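Local coordinates for tailspike protein (Siphovirus 9NA, PDB 3RIQ) that serves as the phage's receptor-binding tailspike, recognising Salmonella lipopolysaccharide and probably cleaving its O-antigen chains as an endorhamnosidase, at residues I499-P507 with S516-D524. Sequence-based numbering, arbitrary orientation.
Sequences IPVAESQLP and SIGFFFGTD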
loop_
_atom_site.group_PDB
_atom_site.type_symbol
_atom_site.label_atom_id
_atom_site.label_comp_id
_atom_site.label_asym_id
_atom_site.label_seq_id
_atom_site.Cartn_x
_atom_site.Cartn_y
_atom_site.Cartn_z
ATOM N N ILE A 499 -22.439 17.084 -44.094
ATOM C CA ILE A 499 -23.692 17.067 -43.342
ATOM C C ILE A 499 -24.535 15.855 -43.800
ATOM O O ILE A 499 -24.894 15.764 -44.985
ATOM C CB ILE A 499 -24.484 18.395 -43.581
ATOM C CG1 ILE A 499 -23.634 19.631 -43.213
ATOM C CG2 ILE A 499 -25.874 18.341 -42.912
ATOM C CD1 ILE A 499 -24.280 20.968 -43.564
ATOM N N PRO A 500 -24.904 14.955 -42.870
ATOM C CA PRO A 500 -25.773 13.827 -43.261
ATOM C C PRO A 500 -27.198 14.321 -43.445
ATOM O O PRO A 500 -27.677 15.172 -42.670
ATOM C CB PRO A 500 -25.638 12.845 -42.085
ATOM C CG PRO A 500 -25.289 13.752 -40.909
ATOM C CD PRO A 500 -24.452 14.863 -41.465
ATOM N N VAL A 501 -27.852 13.846 -44.505
ATOM C CA VAL A 501 -29.232 14.265 -44.788
ATOM C C VAL A 501 -30.111 13.043 -44.937
ATOM O O VAL A 501 -29.639 11.945 -45.281
ATOM C CB VAL A 501 -29.330 15.234 -45.987
ATOM C CG1 VAL A 501 -28.205 16.246 -45.971
ATOM C CG2 VAL A 501 -29.339 14.491 -47.257
ATOM N N ALA A 502 -31.402 13.213 -44.656
ATOM C CA ALA A 502 -32.311 12.066 -44.756
ATOM C C ALA A 502 -32.471 11.589 -46.196
ATOM O O ALA A 502 -32.458 12.392 -47.151
ATOM C CB ALA A 502 -33.652 12.370 -44.113
ATOM N N GLU A 503 -32.624 10.278 -46.345
ATOM C CA GLU A 503 -32.742 9.641 -47.663
ATOM C C GLU A 503 -34.127 9.772 -48.307
ATOM O O GLU A 503 -34.285 9.503 -49.505
ATOM C CB GLU A 503 -32.386 8.148 -47.520
ATOM C CG GLU A 503 -30.933 7.958 -47.070
ATOM C CD GLU A 503 -30.581 6.530 -46.720
ATOM O OE1 GLU A 503 -31.326 5.620 -47.141
ATOM O OE2 GLU A 503 -29.557 6.322 -46.021
ATOM N N SER A 504 -35.123 10.149 -47.508
ATOM C CA SER A 504 -36.500 10.234 -47.972
ATOM C C SER A 504 -37.196 11.267 -47.096
ATOM O O SER A 504 -36.565 11.841 -46.181
ATOM C CB SER A 504 -37.182 8.846 -47.893
ATOM O OG SER A 504 -37.211 8.354 -46.552
ATOM N N GLN A 505 -38.481 11.489 -47.353
ATOM C CA GLN A 505 -39.274 12.483 -46.621
ATOM C C GLN A 505 -39.053 12.458 -45.093
ATOM O O GLN A 505 -39.305 11.440 -44.433
ATOM C CB GLN A 505 -40.751 12.236 -46.923
ATOM C CG GLN A 505 -41.687 13.209 -46.270
ATOM C CD GLN A 505 -41.456 14.616 -46.747
ATOM O OE1 GLN A 505 -41.250 15.530 -45.933
ATOM N NE2 GLN A 505 -41.463 14.809 -48.066
ATOM N N LEU A 506 -38.620 13.600 -44.553
ATOM C CA LEU A 506 -38.488 13.774 -43.127
ATOM C C LEU A 506 -39.846 14.125 -42.526
ATOM O O LEU A 506 -40.501 15.057 -42.998
ATOM C CB LEU A 506 -37.543 14.950 -42.876
ATOM C CG LEU A 506 -36.102 14.716 -42.498
ATOM C CD1 LEU A 506 -35.525 16.066 -42.065
ATOM C CD2 LEU A 506 -35.964 13.651 -41.359
ATOM N N PRO A 507 -40.292 13.382 -41.492
ATOM C CA PRO A 507 -41.536 13.780 -40.819
ATOM C C PRO A 507 -41.288 14.928 -39.831
ATOM O O PRO A 507 -40.135 15.137 -39.375
ATOM C CB PRO A 507 -41.976 12.496 -40.117
ATOM C CG PRO A 507 -40.666 11.793 -39.788
ATOM C CD PRO A 507 -39.698 12.161 -40.907
ATOM N N SER A 516 -35.241 24.980 -35.874
ATOM C CA SER A 516 -34.251 24.007 -36.369
ATOM C C SER A 516 -34.651 23.493 -37.754
ATOM O O SER A 516 -35.799 23.614 -38.142
ATOM C CB SER A 516 -34.005 22.858 -35.380
ATOM O OG SER A 516 -35.120 21.997 -35.238
ATOM N N ILE A 517 -33.684 22.967 -38.508
ATOM C CA ILE A 517 -33.918 22.438 -39.872
ATOM C C ILE A 517 -33.281 21.073 -40.067
ATOM O O ILE A 517 -32.355 20.686 -39.334
ATOM C CB ILE A 517 -33.405 23.430 -40.975
ATOM C CG1 ILE A 517 -31.866 23.589 -40.897
ATOM C CG2 ILE A 517 -34.124 24.805 -40.820
ATOM C CD1 ILE A 517 -31.271 24.351 -42.081
ATOM N N GLY A 518 -33.770 20.338 -41.065
ATOM C CA GLY A 518 -33.130 19.084 -41.480
ATOM C C GLY A 518 -33.261 18.977 -42.980
ATOM O O GLY A 518 -34.306 19.335 -43.537
ATOM N N PHE A 519 -32.191 18.533 -43.640
ATOM C CA PHE A 519 -32.238 18.303 -45.074
ATOM C C PHE A 519 -32.726 16.884 -45.390
ATOM O O PHE A 519 -32.517 15.945 -44.622
ATOM C CB PHE A 519 -30.860 18.489 -45.709
ATOM C CG PHE A 519 -30.370 19.931 -45.733
ATOM C CD1 PHE A 519 -29.785 20.537 -44.614
ATOM C CD2 PHE A 519 -30.474 20.675 -46.914
ATOM C CE1 PHE A 519 -29.316 21.876 -44.697
ATOM C CE2 PHE A 519 -30.000 21.986 -46.991
ATOM C CZ PHE A 519 -29.440 22.587 -45.877
ATOM N N PHE A 520 -33.380 16.740 -46.535
ATOM C CA PHE A 520 -33.785 15.420 -46.989
ATOM C C PHE A 520 -33.951 15.390 -48.494
ATOM O O PHE A 520 -34.098 16.437 -49.145
ATOM C CB PHE A 520 -35.094 14.975 -46.302
ATOM C CG PHE A 520 -36.306 15.773 -46.722
ATOM C CD1 PHE A 520 -36.629 16.982 -46.085
ATOM C CD2 PHE A 520 -37.135 15.297 -47.750
ATOM C CE1 PHE A 520 -37.780 17.695 -46.491
ATOM C CE2 PHE A 520 -38.258 16.001 -48.155
ATOM C CZ PHE A 520 -38.602 17.178 -47.524
ATOM N N PHE A 521 -33.907 14.182 -49.035
ATOM C CA PHE A 521 -34.211 13.953 -50.453
ATOM C C PHE A 521 -35.648 13.501 -50.681
ATOM O O PHE A 521 -36.120 12.569 -50.030
ATOM C CB PHE A 521 -33.246 12.938 -51.046
ATOM C CG PHE A 521 -31.834 13.455 -51.200
ATOM C CD1 PHE A 521 -30.843 13.142 -50.252
ATOM C CD2 PHE A 521 -31.498 14.276 -52.280
ATOM C CE1 PHE A 521 -29.523 13.628 -50.393
ATOM C CE2 PHE A 521 -30.182 14.778 -52.421
ATOM C CZ PHE A 521 -29.198 14.450 -51.468
ATOM N N GLY A 522 -36.310 14.156 -51.640
ATOM C CA GLY A 522 -37.683 13.852 -52.041
ATOM C C GLY A 522 -37.747 12.628 -52.942
ATOM O O GLY A 522 -36.724 11.990 -53.198
ATOM N N THR A 523 -38.942 12.301 -53.430
ATOM C CA THR A 523 -39.164 11.036 -54.172
ATOM C C THR A 523 -38.470 10.962 -55.519
ATOM O O THR A 523 -38.250 9.858 -56.047
ATOM C CB THR A 523 -40.655 10.740 -54.412
ATOM O OG1 THR A 523 -41.257 11.867 -55.063
ATOM C CG2 THR A 523 -41.366 10.446 -53.099
ATOM N N ASP A 524 -38.152 12.125 -56.082
ATOM C CA ASP A 524 -37.329 12.193 -57.286
ATOM C C ASP A 524 -35.944 12.787 -57.001
ATOM O O ASP A 524 -35.371 13.471 -57.854
ATOM C CB ASP A 524 -38.051 12.980 -58.390
HETATM O O HOH W 1 -29.800 17.448 -42.343
HETATM O O HOH W 2 -35.705 9.919 -51.772
#
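Ala502 is hydrogen-bonded through both its backbone polar atoms to strand 516-521: its N donates to Phe519 O (3.0 Å, N-H...O angle 157°), and its O accepts from Phe521 N. The two bonds flank Phe520, the pattern of a parallel bridge, here a single one. Phe520 CA adds a CA-H...O contact to Ala502 O, and Ser504 CA makes another to Phe521 O. On one side of the bridge the chains diverge and water 1 bridges them, donating to Pro500 O and accepting from Phe519 N at 2.9 Å; on the other, water 2 lies between Glu503 O and Gly522 O.

The apolar contacts fall on both sides of the strand. Val501 spans two phenylalanines: CG1 rests on Phe519 CB at 3.5 Å, whereas CG2 meets Phe521 CE1 at 3.3 Å. Phe520 goes the opposite way. With chi1 at 68° its CG sits between its own backbone N and carbonyl carbon, which brings the ring against the turning chain 504-506. Leu506 N lies 3.8 Å above the plane of the Phe520 ring, over one face and offset toward the rim, and Leu506 CB reaches Phe520 CD1 at 3.9 Å. The side chain of Gln505 runs beside the ring in the same direction. At the bridge itself Ala502 CB touches Phe520 CB at 3.7 Å; Leu506 CD1 reaches back along the strand to the backbone of Gly518.

Beyond the parallel beta-helix, this contact joins the end of strand 497-500, outermost in its antiparallel sheet within the chain, to the first strand of the C-terminal three-stranded sheet, whose strand 527-532 pairs with 516-521. Neighbouring subunits continue both: Ile499 and Pro500 pair antiparallel with the third subunit, Ser516 and Ile517 with the second, so the contact lies where the three subunits share their sheets, consistent with an intertwined C-terminal trimer.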